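Local atomic coordinates of 3-oxoacyl-[acyl-carrier protein] synthase (Thermus thermophilus, PDB entry 1UB7), a protein that probably catalyses the first condensation of bacterial fatty acid synthesis, joining an acetyl group from acetyl-CoA to two carbons of malonyl-ACP. Residues R220-A225 with L250-A255; R212-F217 with V304-G309; R241-H246 with E258-P263; E228-A233 with H300-S305; D272-T277 with I282-K287. All coordinates share one frame; numbering follows the deposited sequence.

Interaction 1 of 5, residues R220-A225 with L250-A255; sequences RVMNTA and LRIIDA
M222 reaches from helix 211-233 to helix 250-258 and meets I252 with its sulphur: SD lies 3.8 Å from I252 CG2. The two side chains meet at about a right angle. In I252, chi1 of -60° sets CG2 anti to the backbone N, and it is this branch that receives the thioether. M222 runs extended as far as SD and then bends (chi3 67°), which brings its CE to 4.5 Å from I253 CA. A long, unbranched and flexible methionine suits a place where the backbones stay apart, the M222 and I253 CA atoms being 8.7 Å from each other. The solvent side of the helix carries R220 and T224, both exposed; T224 OG1 turns back to bond R220 O at 3.1 Å. N223 makes a weak hydrogen bond to R259 O. M222 also packs on V304 and F306 of strand 300-307, so it fills the corner between two helices and the sheet, while I252 leans on F215 and A218 of helix 211-233.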
# COMPACT_ATOMS: atom_id res chain seq x y z
N ARG A 220 -20.96 6.41 -14.01
CA ARG A 220 -21.13 7.71 -13.37
C ARG A 220 -19.84 8.27 -12.80
O ARG A 220 -19.54 9.47 -12.94
CB ARG A 220 -22.18 7.63 -12.27
CG ARG A 220 -23.60 7.52 -12.81
CD ARG A 220 -24.60 7.22 -11.71
NE ARG A 220 -25.94 7.05 -12.25
CZ ARG A 220 -26.91 6.39 -11.63
NH1 ARG A 220 -26.69 5.84 -10.45
NH2 ARG A 220 -28.11 6.29 -12.20
N VAL A 221 -19.06 7.41 -12.15
CA VAL A 221 -17.81 7.86 -11.57
C VAL A 221 -16.84 8.28 -12.68
O VAL A 221 -16.38 9.43 -12.71
CB VAL A 221 -17.19 6.75 -10.65
CG1 VAL A 221 -15.96 6.12 -11.30
CG2 VAL A 221 -16.84 7.35 -9.30
N MET A 222 -16.56 7.37 -13.61
CA MET A 222 -15.64 7.66 -14.70
C MET A 222 -15.92 9.03 -15.30
O MET A 222 -15.00 9.80 -15.57
CB MET A 222 -15.74 6.60 -15.79
CG MET A 222 -14.79 5.44 -15.62
SD MET A 222 -15.00 4.22 -16.92
CE MET A 222 -14.44 5.15 -18.39
N ASN A 223 -17.20 9.34 -15.48
CA ASN A 223 -17.59 10.60 -16.07
C ASN A 223 -17.35 11.83 -15.19
O ASN A 223 -16.73 12.81 -15.64
CB ASN A 223 -19.05 10.53 -16.50
CG ASN A 223 -19.36 11.49 -17.62
OD1 ASN A 223 -19.60 12.68 -17.39
ND2 ASN A 223 -19.32 10.98 -18.85
N THR A 224 -17.82 11.79 -13.95
CA THR A 224 -17.65 12.91 -13.01
C THR A 224 -16.17 13.22 -12.81
O THR A 224 -15.71 14.35 -13.01
CB THR A 224 -18.26 12.59 -11.62
OG1 THR A 224 -19.66 12.32 -11.76
CG2 THR A 224 -18.07 13.78 -10.66
N ALA A 225 -15.44 12.18 -12.42
CA ALA A 225 -14.00 12.28 -12.17
C ALA A 225 -13.28 12.93 -13.33
O ALA A 225 -12.52 13.89 -13.16
CB ALA A 225 -13.43 10.89 -11.91
N LEU A 250 -15.74 -2.79 -22.46
CA LEU A 250 -15.95 -1.92 -23.61
C LEU A 250 -17.26 -1.13 -23.52
O LEU A 250 -17.31 0.05 -23.86
CB LEU A 250 -15.91 -2.75 -24.90
CG LEU A 250 -15.91 -2.01 -26.24
CD1 LEU A 250 -14.70 -1.09 -26.37
CD2 LEU A 250 -15.91 -3.03 -27.36
N ARG A 251 -18.33 -1.78 -23.06
CA ARG A 251 -19.62 -1.10 -22.94
C ARG A 251 -19.46 0.10 -22.01
O ARG A 251 -19.96 1.19 -22.30
CB ARG A 251 -20.69 -2.05 -22.37
CG ARG A 251 -20.80 -3.38 -23.11
CD ARG A 251 -20.96 -3.18 -24.61
NE ARG A 251 -20.19 -4.16 -25.37
CZ ARG A 251 -19.73 -3.95 -26.60
NH1 ARG A 251 -19.97 -2.80 -27.21
NH2 ARG A 251 -19.01 -4.89 -27.21
N ILE A 252 -18.75 -0.13 -20.91
CA ILE A 252 -18.50 0.89 -19.90
C ILE A 252 -17.67 2.04 -20.48
O ILE A 252 -17.96 3.22 -20.24
CB ILE A 252 -17.77 0.28 -18.67
CG1 ILE A 252 -18.64 -0.83 -18.05
CG2 ILE A 252 -17.45 1.38 -17.64
CD1 ILE A 252 -18.11 -1.41 -16.76
N ILE A 253 -16.65 1.70 -21.24
CA ILE A 253 -15.78 2.70 -21.87
C ILE A 253 -16.62 3.45 -22.89
O ILE A 253 -16.56 4.68 -22.99
CB ILE A 253 -14.59 2.01 -22.59
CG1 ILE A 253 -13.77 1.20 -21.58
CG2 ILE A 253 -13.72 3.06 -23.31
CD1 ILE A 253 -12.78 0.21 -22.19
N ASP A 254 -17.39 2.68 -23.65
CA ASP A 254 -18.28 3.18 -24.69
C ASP A 254 -19.24 4.17 -24.04
O ASP A 254 -19.25 5.37 -24.37
CB ASP A 254 -19.05 2.00 -25.27
CG ASP A 254 -19.75 2.33 -26.57
OD1 ASP A 254 -19.46 3.41 -27.14
OD2 ASP A 254 -20.57 1.50 -27.00
N ALA A 255 -20.02 3.65 -23.10
CA ALA A 255 -21.01 4.41 -22.36
C ALA A 255 -20.44 5.69 -21.76
O ALA A 255 -21.13 6.71 -21.72
CB ALA A 255 -21.59 3.54 -21.27

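Interaction 2 of 5, residues R212-F217 with V304-G309; sequences REVFKF and VSFGAG
Helix-on-sheet packing in the C-terminal half of the thiolase fold, beside the predicted active-site residue H246, brings the start of helix 211-233 against the end of strand 300-307. The two short axes come within 9.3 Å and run nearly antiparallel, at 154°. F217 supplies most of the helix side. Its CG stands anti to the backbone N (chi1 170°), which carries the ring toward the strand until CE2 lies 3.6 Å from F306 CB. The same CE2 is 3.9 Å from G307 N, which sits at the edge of the ring, near its plane. One turn earlier V214 touches the other aromatic, its CG1 4.4 Å from F306 CE2. Two broad, flat phenylalanines can fill the gap between helix and strand. The F306 ring also meets that of H246, their planes at about 55°, so this packing borders the predicted catalytic group. Just beyond the strand, A308 packs on F86 of the second subunit. Around the contact F306 rests on A218, V221 and M222 of helix 211-233, and F217 lies on W312 of strand 311-318.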
# COMPACT_ATOMS: atom_id res chain seq x y z
N ARG A 212 -23.72 -5.65 -12.11
CA ARG A 212 -24.77 -4.66 -12.37
C ARG A 212 -24.56 -3.32 -11.67
O ARG A 212 -24.75 -2.26 -12.27
CB ARG A 212 -26.13 -5.26 -11.99
CG ARG A 212 -26.63 -6.36 -12.95
CD ARG A 212 -25.60 -7.49 -13.14
NE ARG A 212 -25.32 -8.24 -11.91
CZ ARG A 212 -24.43 -9.23 -11.82
NH1 ARG A 212 -23.71 -9.58 -12.88
NH2 ARG A 212 -24.25 -9.87 -10.67
N GLU A 213 -24.17 -3.36 -10.40
CA GLU A 213 -23.94 -2.14 -9.64
C GLU A 213 -22.59 -1.55 -10.02
O GLU A 213 -22.44 -0.33 -10.13
CB GLU A 213 -23.99 -2.42 -8.14
CG GLU A 213 -25.33 -2.95 -7.65
CD GLU A 213 -26.49 -2.08 -8.09
OE1 GLU A 213 -26.47 -0.86 -7.80
OE2 GLU A 213 -27.44 -2.61 -8.72
N VAL A 214 -21.61 -2.42 -10.23
CA VAL A 214 -20.26 -2.01 -10.61
C VAL A 214 -20.33 -1.24 -11.94
O VAL A 214 -19.57 -0.29 -12.16
CB VAL A 214 -19.33 -3.24 -10.76
CG1 VAL A 214 -17.94 -2.80 -11.21
CG2 VAL A 214 -19.24 -3.98 -9.44
N PHE A 215 -21.26 -1.64 -12.81
CA PHE A 215 -21.47 -1.00 -14.11
C PHE A 215 -22.02 0.40 -13.89
O PHE A 215 -21.52 1.39 -14.47
CB PHE A 215 -22.46 -1.82 -14.95
CG PHE A 215 -22.63 -1.32 -16.36
CD1 PHE A 215 -23.22 -0.09 -16.61
CD2 PHE A 215 -22.13 -2.06 -17.43
CE1 PHE A 215 -23.32 0.41 -17.91
CE2 PHE A 215 -22.23 -1.57 -18.73
CZ PHE A 215 -22.82 -0.34 -18.97
N LYS A 216 -23.06 0.48 -13.07
CA LYS A 216 -23.72 1.73 -12.73
C LYS A 216 -22.68 2.72 -12.15
O LYS A 216 -22.68 3.91 -12.48
CB LYS A 216 -24.83 1.44 -11.72
CG LYS A 216 -26.00 2.42 -11.72
CD LYS A 216 -27.05 2.04 -10.68
CE LYS A 216 -27.62 0.64 -10.93
NZ LYS A 216 -28.72 0.29 -9.98
N PHE A 217 -21.81 2.19 -11.30
CA PHE A 217 -20.74 2.96 -10.64
C PHE A 217 -19.71 3.51 -11.63
O PHE A 217 -19.53 4.73 -11.75
CB PHE A 217 -20.04 2.05 -9.60
CG PHE A 217 -18.77 2.63 -9.03
CD1 PHE A 217 -18.81 3.78 -8.24
CD2 PHE A 217 -17.54 2.03 -9.28
CE1 PHE A 217 -17.64 4.33 -7.72
CE2 PHE A 217 -16.37 2.57 -8.77
CZ PHE A 217 -16.41 3.72 -7.98
N VAL A 304 -8.22 7.66 -16.06
CA VAL A 304 -9.34 7.52 -15.16
C VAL A 304 -9.57 6.04 -14.89
O VAL A 304 -9.42 5.22 -15.79
CB VAL A 304 -10.62 8.19 -15.77
CG1 VAL A 304 -10.99 7.51 -17.09
CG2 VAL A 304 -11.78 8.11 -14.79
N SER A 305 -9.93 5.71 -13.64
CA SER A 305 -10.18 4.31 -13.27
C SER A 305 -11.15 4.19 -12.10
O SER A 305 -11.34 5.11 -11.32
CB SER A 305 -8.85 3.61 -12.93
OG SER A 305 -9.07 2.25 -12.54
N PHE A 306 -11.77 3.02 -12.00
CA PHE A 306 -12.75 2.70 -10.97
C PHE A 306 -12.45 1.27 -10.57
O PHE A 306 -11.80 0.55 -11.31
CB PHE A 306 -14.16 2.74 -11.56
CG PHE A 306 -14.37 1.74 -12.68
CD1 PHE A 306 -14.07 2.07 -14.01
CD2 PHE A 306 -14.80 0.44 -12.41
CE1 PHE A 306 -14.19 1.12 -15.05
CE2 PHE A 306 -14.92 -0.52 -13.44
CZ PHE A 306 -14.61 -0.17 -14.76
N GLY A 307 -12.94 0.85 -9.41
CA GLY A 307 -12.69 -0.52 -8.99
C GLY A 307 -13.13 -0.84 -7.58
O GLY A 307 -13.90 -0.09 -6.96
N ALA A 308 -12.62 -1.97 -7.07
CA ALA A 308 -12.97 -2.41 -5.72
C ALA A 308 -12.58 -1.37 -4.68
O ALA A 308 -11.58 -0.64 -4.82
CB ALA A 308 -12.29 -3.73 -5.40
N GLY A 309 -13.39 -1.31 -3.62
CA GLY A 309 -13.17 -0.38 -2.54
C GLY A 309 -14.48 -0.04 -1.86
O GLY A 309 -14.70 -0.45 -0.73

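Interaction 3 of 5, residues R241-H246 with E258-P263; sequences RLFVPH and ERLGLP
F243 and L262 make a CH-pi contact that dominates this meeting of strand 242-245 with the loop after helix 250-258. L262 CD1 stands over the middle of the F243 ring, 3.4 Å from its centroid and 5° off the ring normal. All six ring carbons are therefore at nearly equal distance from this one methyl, and the two side chains meet at about a right angle. In L262, CG is anti to the carbonyl carbon (chi1 -73°) and the extended chi2 of 173° sends CD1 on toward the ring, while the second methyl, CD2, lies 3.8 Å from F243 CE1. A flat ring offers a broad face to a methyl, and a branched leucine can set one methyl over its centre with the other near the rim.

The remaining apolar contact is looser: L260 CD1 approaches F243 CE2 at 4.1 Å.

No hydrogen bond crosses the contact; within the loop, a type I turn from E258 to G261 is closed by G261 N bonding E258 O at 2.7 Å, and the positive phi of G261 favours glycine there. L260, in the turn, and L262, just after it, both direct CB toward the strand. F243 also packs on L302 of neighbouring strand 300-307 and on T226 of helix 211-233, while L260 lies against N223, so the loop packs against both helix 211-233 and strand 242-245.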
# COMPACT_ATOMS: atom_id res chain seq x y z
N ARG A 241 -6.02 15.36 -25.75
CA ARG A 241 -5.58 14.60 -26.93
C ARG A 241 -6.05 13.14 -26.90
O ARG A 241 -6.46 12.58 -27.92
CB ARG A 241 -4.05 14.66 -27.05
CG ARG A 241 -3.41 13.72 -28.08
CD ARG A 241 -3.90 13.99 -29.49
NE ARG A 241 -3.74 15.39 -29.88
CZ ARG A 241 -4.00 15.87 -31.10
NH1 ARG A 241 -4.45 15.06 -32.05
NH2 ARG A 241 -3.83 17.17 -31.35
N LEU A 242 -5.97 12.50 -25.74
CA LEU A 242 -6.41 11.12 -25.63
C LEU A 242 -6.86 10.77 -24.22
O LEU A 242 -6.20 11.15 -23.24
CB LEU A 242 -5.28 10.18 -26.07
CG LEU A 242 -5.53 8.66 -26.04
CD1 LEU A 242 -6.47 8.25 -27.15
CD2 LEU A 242 -4.20 7.94 -26.19
N PHE A 243 -7.99 10.08 -24.12
CA PHE A 243 -8.55 9.66 -22.85
C PHE A 243 -8.14 8.21 -22.70
O PHE A 243 -8.35 7.42 -23.61
CB PHE A 243 -10.07 9.75 -22.84
CG PHE A 243 -10.60 11.15 -22.80
CD1 PHE A 243 -10.35 12.05 -23.84
CD2 PHE A 243 -11.34 11.59 -21.70
CE1 PHE A 243 -10.83 13.36 -23.79
CE2 PHE A 243 -11.82 12.90 -21.64
CZ PHE A 243 -11.57 13.79 -22.69
N VAL A 244 -7.56 7.88 -21.55
CA VAL A 244 -7.12 6.52 -21.29
C VAL A 244 -7.82 6.04 -20.04
O VAL A 244 -7.47 6.43 -18.92
CB VAL A 244 -5.60 6.46 -21.10
CG1 VAL A 244 -5.12 5.02 -21.21
CG2 VAL A 244 -4.92 7.34 -22.14
N PRO A 245 -8.85 5.22 -20.22
CA PRO A 245 -9.62 4.68 -19.11
C PRO A 245 -9.18 3.29 -18.69
O PRO A 245 -8.47 2.61 -19.42
CB PRO A 245 -11.03 4.65 -19.67
CG PRO A 245 -10.76 4.16 -21.08
CD PRO A 245 -9.59 5.05 -21.49
N HIS A 246 -9.63 2.88 -17.51
CA HIS A 246 -9.35 1.55 -17.03
C HIS A 246 -9.97 0.64 -18.10
O HIS A 246 -11.06 0.92 -18.58
CB HIS A 246 -10.06 1.33 -15.69
CG HIS A 246 -9.95 -0.07 -15.17
ND1 HIS A 246 -10.85 -0.60 -14.27
CD2 HIS A 246 -9.03 -1.04 -15.40
CE1 HIS A 246 -10.50 -1.84 -13.98
NE2 HIS A 246 -9.40 -2.13 -14.65
N GLU A 258 -19.43 8.36 -24.83
CA GLU A 258 -20.63 9.02 -25.32
C GLU A 258 -20.98 10.13 -24.35
O GLU A 258 -21.07 11.30 -24.73
CB GLU A 258 -21.76 8.00 -25.42
CG GLU A 258 -21.42 6.82 -26.31
CD GLU A 258 -22.49 5.75 -26.33
OE1 GLU A 258 -22.84 5.24 -25.24
OE2 GLU A 258 -22.99 5.42 -27.43
N ARG A 259 -21.15 9.77 -23.08
CA ARG A 259 -21.47 10.76 -22.06
C ARG A 259 -20.49 11.95 -22.04
O ARG A 259 -20.67 12.88 -21.26
CB ARG A 259 -21.49 10.11 -20.67
CG ARG A 259 -22.84 9.54 -20.26
CD ARG A 259 -22.91 9.37 -18.73
NE ARG A 259 -24.26 9.05 -18.28
CZ ARG A 259 -24.61 8.90 -17.00
NH1 ARG A 259 -23.70 9.06 -16.05
NH2 ARG A 259 -25.86 8.60 -16.68
N LEU A 260 -19.46 11.91 -22.88
CA LEU A 260 -18.49 13.00 -22.92
C LEU A 260 -18.33 13.64 -24.30
O LEU A 260 -17.50 14.54 -24.49
CB LEU A 260 -17.13 12.51 -22.43
CG LEU A 260 -17.02 12.25 -20.93
CD1 LEU A 260 -15.64 11.69 -20.60
CD2 LEU A 260 -17.26 13.54 -20.16
N GLY A 261 -19.14 13.18 -25.26
CA GLY A 261 -19.06 13.71 -26.61
C GLY A 261 -17.69 13.46 -27.20
O GLY A 261 -16.99 14.40 -27.61
N LEU A 262 -17.31 12.19 -27.26
CA LEU A 262 -16.00 11.80 -27.77
C LEU A 262 -15.98 10.74 -28.85
O LEU A 262 -16.77 9.79 -28.84
CB LEU A 262 -15.11 11.33 -26.61
CG LEU A 262 -14.55 12.35 -25.63
CD1 LEU A 262 -13.85 11.62 -24.50
CD2 LEU A 262 -13.57 13.29 -26.36
N PRO A 263 -15.07 10.90 -29.82
CA PRO A 263 -14.87 9.97 -30.95
C PRO A 263 -13.88 8.90 -30.50
O PRO A 263 -12.94 9.20 -29.75
CB PRO A 263 -14.30 10.88 -32.04
CG PRO A 263 -13.51 11.88 -31.26
CD PRO A 263 -14.40 12.19 -30.08

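Interaction 4 of 5, residues E228-A233 with H300-S305; sequences EAIEKA and HVLLVS
Near its end, helix 211-233 passes strand 300-307 with the I230 and L302 CA atoms 7.5 Å apart, a spacing bridged by side chains without any hydrogen bond. One methyl, L302 CD1, does the touching from the strand. It presses on I230 CG1 at 3.5 Å, tighter than usual for two carbons, and lies 3.8 Å from I230 CD1. The isoleucine and leucine meet at about a right angle. I230 has CG1 anti to the carbonyl carbon (chi1 -62°), so the longer branch swings toward the strand although the bond to CB points off to one side. A229 CB adds a lighter touch, 4.4 Å from L302 CD1; its small size lets the helix settle close to the sheet, where A229 also meets A314 and V316 of strand 311-318. F243 of strand 242-245 packs on both I230 and L302. Aliphatic residues on the inner side of the helix, with exposed E231 and K232 elsewhere on it, are characteristic of an amphipathic helix covering one face of a mixed sheet in the layered thiolase fold.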
# COMPACT_ATOMS: atom_id res chain seq x y z
N GLU A 228 -14.10 16.53 -13.60
CA GLU A 228 -13.55 17.17 -12.42
C GLU A 228 -12.04 17.36 -12.61
O GLU A 228 -11.49 18.43 -12.37
CB GLU A 228 -13.81 16.29 -11.20
CG GLU A 228 -13.76 17.01 -9.88
CD GLU A 228 -13.95 16.06 -8.72
OE1 GLU A 228 -14.74 15.10 -8.86
OE2 GLU A 228 -13.32 16.28 -7.66
N ALA A 229 -11.39 16.29 -13.06
CA ALA A 229 -9.95 16.34 -13.30
C ALA A 229 -9.62 17.34 -14.40
O ALA A 229 -8.77 18.23 -14.21
CB ALA A 229 -9.45 14.97 -13.68
N ILE A 230 -10.28 17.22 -15.55
CA ILE A 230 -10.01 18.14 -16.64
C ILE A 230 -10.23 19.56 -16.12
O ILE A 230 -9.41 20.48 -16.34
CB ILE A 230 -10.92 17.88 -17.85
CG1 ILE A 230 -10.67 16.46 -18.39
CG2 ILE A 230 -10.64 18.90 -18.94
CD1 ILE A 230 -11.80 15.89 -19.23
N GLU A 231 -11.33 19.73 -15.40
CA GLU A 231 -11.63 21.02 -14.85
C GLU A 231 -10.55 21.43 -13.85
O GLU A 231 -10.00 22.52 -13.94
CB GLU A 231 -13.02 21.01 -14.19
CG GLU A 231 -13.29 22.13 -13.19
CD GLU A 231 -12.95 23.52 -13.71
OE1 GLU A 231 -13.06 24.49 -12.92
OE2 GLU A 231 -12.58 23.66 -14.89
N LYS A 232 -10.22 20.55 -12.91
CA LYS A 232 -9.21 20.91 -11.92
C LYS A 232 -7.87 21.22 -12.59
O LYS A 232 -7.06 22.01 -12.08
CB LYS A 232 -9.04 19.79 -10.87
CG LYS A 232 -8.54 20.32 -9.53
CD LYS A 232 -8.11 19.21 -8.56
CE LYS A 232 -9.26 18.33 -8.11
NZ LYS A 232 -8.79 17.36 -7.07
N ALA A 233 -7.64 20.61 -13.76
CA ALA A 233 -6.41 20.81 -14.52
C ALA A 233 -6.33 22.16 -15.24
O ALA A 233 -5.26 22.57 -15.70
CB ALA A 233 -6.24 19.67 -15.53
N HIS A 300 -2.17 16.52 -23.86
CA HIS A 300 -2.84 16.47 -22.57
C HIS A 300 -3.55 15.13 -22.54
O HIS A 300 -4.45 14.88 -23.34
CB HIS A 300 -3.84 17.60 -22.42
CG HIS A 300 -3.22 18.96 -22.51
ND1 HIS A 300 -2.09 19.30 -21.80
CD2 HIS A 300 -3.55 20.05 -23.25
CE1 HIS A 300 -1.75 20.55 -22.09
NE2 HIS A 300 -2.62 21.02 -22.97
N VAL A 301 -3.12 14.26 -21.63
CA VAL A 301 -3.72 12.95 -21.51
C VAL A 301 -4.52 12.81 -20.22
O VAL A 301 -4.11 13.30 -19.16
CB VAL A 301 -2.65 11.85 -21.55
CG1 VAL A 301 -3.31 10.48 -21.72
CG2 VAL A 301 -1.67 12.13 -22.68
N LEU A 302 -5.67 12.16 -20.32
CA LEU A 302 -6.48 11.96 -19.15
C LEU A 302 -6.53 10.49 -18.83
O LEU A 302 -6.76 9.66 -19.71
CB LEU A 302 -7.91 12.45 -19.36
CG LEU A 302 -8.73 12.06 -18.13
CD1 LEU A 302 -9.56 13.23 -17.70
CD2 LEU A 302 -9.58 10.79 -18.41
N LEU A 303 -6.31 10.19 -17.55
CA LEU A 303 -6.32 8.83 -17.05
C LEU A 303 -7.48 8.77 -16.06
O LEU A 303 -7.70 9.72 -15.30
CB LEU A 303 -5.01 8.50 -16.32
CG LEU A 303 -3.69 8.82 -17.01
CD1 LEU A 303 -2.53 8.50 -16.07
CD2 LEU A 303 -3.56 8.00 -18.30
N VAL A 304 -8.22 7.66 -16.06
CA VAL A 304 -9.34 7.52 -15.16
C VAL A 304 -9.57 6.04 -14.89
O VAL A 304 -9.42 5.22 -15.79
CB VAL A 304 -10.62 8.19 -15.77
CG1 VAL A 304 -10.99 7.51 -17.09
CG2 VAL A 304 -11.78 8.11 -14.79
N SER A 305 -9.93 5.71 -13.64
CA SER A 305 -10.18 4.31 -13.27
C SER A 305 -11.15 4.19 -12.10
O SER A 305 -11.34 5.11 -11.32
CB SER A 305 -8.85 3.61 -12.93
OG SER A 305 -9.07 2.25 -12.54

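Interaction 5 of 5, residues D272-T277 with I282-K287; sequences DRYGNT and IPLALK
L284 overlaps T277 through a single methyl: its CD1 lies 3.5 Å from T277 OG1, 3.8 Å from T277 CG2 and 3.9 Å from T277 CB. The threonine thus presents both of its branches to one carbon, and the two side chains slant across each other. With chi1 of 61°, T277 places OG1 between its backbone N and carbonyl carbon and CG2 anti to that carbonyl carbon, which leaves both turned toward the leucine. The same L284 CD1 stands 4.3 Å from Y274 CD2, at a slant to the ring. A leucine suits the position because one flexible branch can serve two unlike neighbours, and the tyrosine combines an apolar ring for it with a hydroxyl that bonds E288 beyond.

Between Y274 and T277 the chain turns out of helix 271-274 at G275, whose phi of 73° suits glycine. Next comes N276, a predicted active-site residue, whose OD1 accepts hydrogen bonds from S278 N and H246 NE2. The packing on both sides of N276 in sequence therefore joins a probable catalytic loop to helix 281-292. Salt bridges join R273 to E288 and K287 to D60. L284 also touches A9 of strand 3-10, while I282 and L286 meet W113 of helix 112-125, and both also pack on L303 of strand 300-307.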
# COMPACT_ATOMS: atom_id res chain seq x y z
N ASP A 272 -9.86 -5.56 -25.47
CA ASP A 272 -10.21 -6.59 -26.43
C ASP A 272 -9.10 -7.64 -26.57
O ASP A 272 -9.37 -8.81 -26.81
CB ASP A 272 -10.49 -5.95 -27.79
CG ASP A 272 -9.35 -5.06 -28.28
OD1 ASP A 272 -8.93 -4.16 -27.52
OD2 ASP A 272 -8.89 -5.24 -29.43
N ARG A 273 -7.85 -7.20 -26.38
CA ARG A 273 -6.70 -8.08 -26.51
C ARG A 273 -6.07 -8.56 -25.20
O ARG A 273 -5.37 -9.57 -25.18
CB ARG A 273 -5.63 -7.41 -27.39
CG ARG A 273 -5.97 -7.41 -28.86
CD ARG A 273 -4.94 -6.71 -29.73
NE ARG A 273 -4.99 -5.25 -29.58
CZ ARG A 273 -4.22 -4.55 -28.75
NH1 ARG A 273 -3.33 -5.17 -27.99
NH2 ARG A 273 -4.34 -3.24 -28.68
N TYR A 274 -6.32 -7.84 -24.11
CA TYR A 274 -5.71 -8.24 -22.84
C TYR A 274 -6.69 -8.46 -21.68
O TYR A 274 -6.28 -8.92 -20.60
CB TYR A 274 -4.68 -7.21 -22.39
CG TYR A 274 -3.62 -6.84 -23.39
CD1 TYR A 274 -2.87 -7.81 -24.06
CD2 TYR A 274 -3.28 -5.50 -23.59
CE1 TYR A 274 -1.81 -7.45 -24.90
CE2 TYR A 274 -2.24 -5.13 -24.42
CZ TYR A 274 -1.50 -6.11 -25.07
OH TYR A 274 -0.45 -5.70 -25.87
N GLY A 275 -7.96 -8.13 -21.88
CA GLY A 275 -8.92 -8.30 -20.81
C GLY A 275 -8.69 -7.23 -19.76
O GLY A 275 -8.05 -6.20 -20.03
N ASN A 276 -9.22 -7.45 -18.56
CA ASN A 276 -9.05 -6.49 -17.47
C ASN A 276 -7.78 -6.83 -16.70
O ASN A 276 -7.75 -7.77 -15.92
CB ASN A 276 -10.26 -6.57 -16.52
CG ASN A 276 -10.28 -5.43 -15.49
OD1 ASN A 276 -9.25 -5.01 -14.97
ND2 ASN A 276 -11.48 -4.95 -15.19
N THR A 277 -6.72 -6.06 -16.93
CA THR A 277 -5.45 -6.29 -16.23
C THR A 277 -5.32 -5.43 -14.98
O THR A 277 -4.23 -5.22 -14.47
CB THR A 277 -4.25 -5.98 -17.10
OG1 THR A 277 -4.29 -4.60 -17.49
CG2 THR A 277 -4.25 -6.89 -18.32
N ILE A 282 -4.01 0.77 -17.45
CA ILE A 282 -3.65 2.06 -18.02
C ILE A 282 -2.21 2.12 -18.52
O ILE A 282 -1.95 2.66 -19.60
CB ILE A 282 -3.97 3.16 -17.00
CG1 ILE A 282 -5.49 3.19 -16.79
CG2 ILE A 282 -3.42 4.49 -17.47
CD1 ILE A 282 -5.98 4.12 -15.71
N PRO A 283 -1.25 1.58 -17.75
CA PRO A 283 0.10 1.68 -18.32
C PRO A 283 0.25 0.86 -19.62
O PRO A 283 0.97 1.27 -20.53
CB PRO A 283 1.01 1.22 -17.18
CG PRO A 283 0.08 0.47 -16.22
CD PRO A 283 -1.19 1.26 -16.31
N LEU A 284 -0.44 -0.28 -19.71
CA LEU A 284 -0.41 -1.11 -20.93
C LEU A 284 -0.95 -0.31 -22.10
O LEU A 284 -0.41 -0.38 -23.21
CB LEU A 284 -1.27 -2.37 -20.76
CG LEU A 284 -0.60 -3.54 -20.03
CD1 LEU A 284 -1.62 -4.58 -19.68
CD2 LEU A 284 0.51 -4.13 -20.93
N ALA A 285 -2.02 0.45 -21.86
CA ALA A 285 -2.64 1.28 -22.88
C ALA A 285 -1.76 2.47 -23.27
O ALA A 285 -1.60 2.77 -24.46
CB ALA A 285 -4.02 1.77 -22.41
N LEU A 286 -1.21 3.17 -22.28
CA LEU A 286 -0.36 4.32 -22.58
C LEU A 286 0.81 3.93 -23.48
O LEU A 286 1.18 4.68 -24.39
CB LEU A 286 0.20 4.94 -21.30
CG LEU A 286 -0.81 5.65 -20.42
CD1 LEU A 286 -0.19 5.92 -19.06
CD2 LEU A 286 -1.25 6.93 -21.09
N LYS A 287 1.38 2.75 -23.21
CA LYS A 287 2.51 2.25 -23.98
C LYS A 287 2.15 2.13 -25.46
O LYS A 287 2.91 2.60 -26.32
CB LYS A 287 2.97 0.88 -23.46
CG LYS A 287 4.12 0.30 -24.28
CD LYS A 287 4.37 -1.16 -23.96
CE LYS A 287 5.50 -1.72 -24.80
NZ LYS A 287 5.82 -3.10 -24.39

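In the fold
Interactions 1, 2 and 4 all use helix 211-233. Interactions 2 and 4 lay its beginning and end on strand 300-307, with centres about 18 Å apart and their strand segments overlapping at V304 and S305; interaction 1, between them on the helix, touches interaction 2, its centre about 9 Å from that of interaction 2. Interaction 3 starts from strand 242-245, the neighbour of strand 300-307 in one sheet, and is nested along the chain inside the loops closed by interactions 2 and 4. Interaction 5 follows interaction 3 in series and packs on the sheet through I282 and L286. H246 of interaction 3 bonds N276 of interaction 5, so these packed elements meet at the predicted active site.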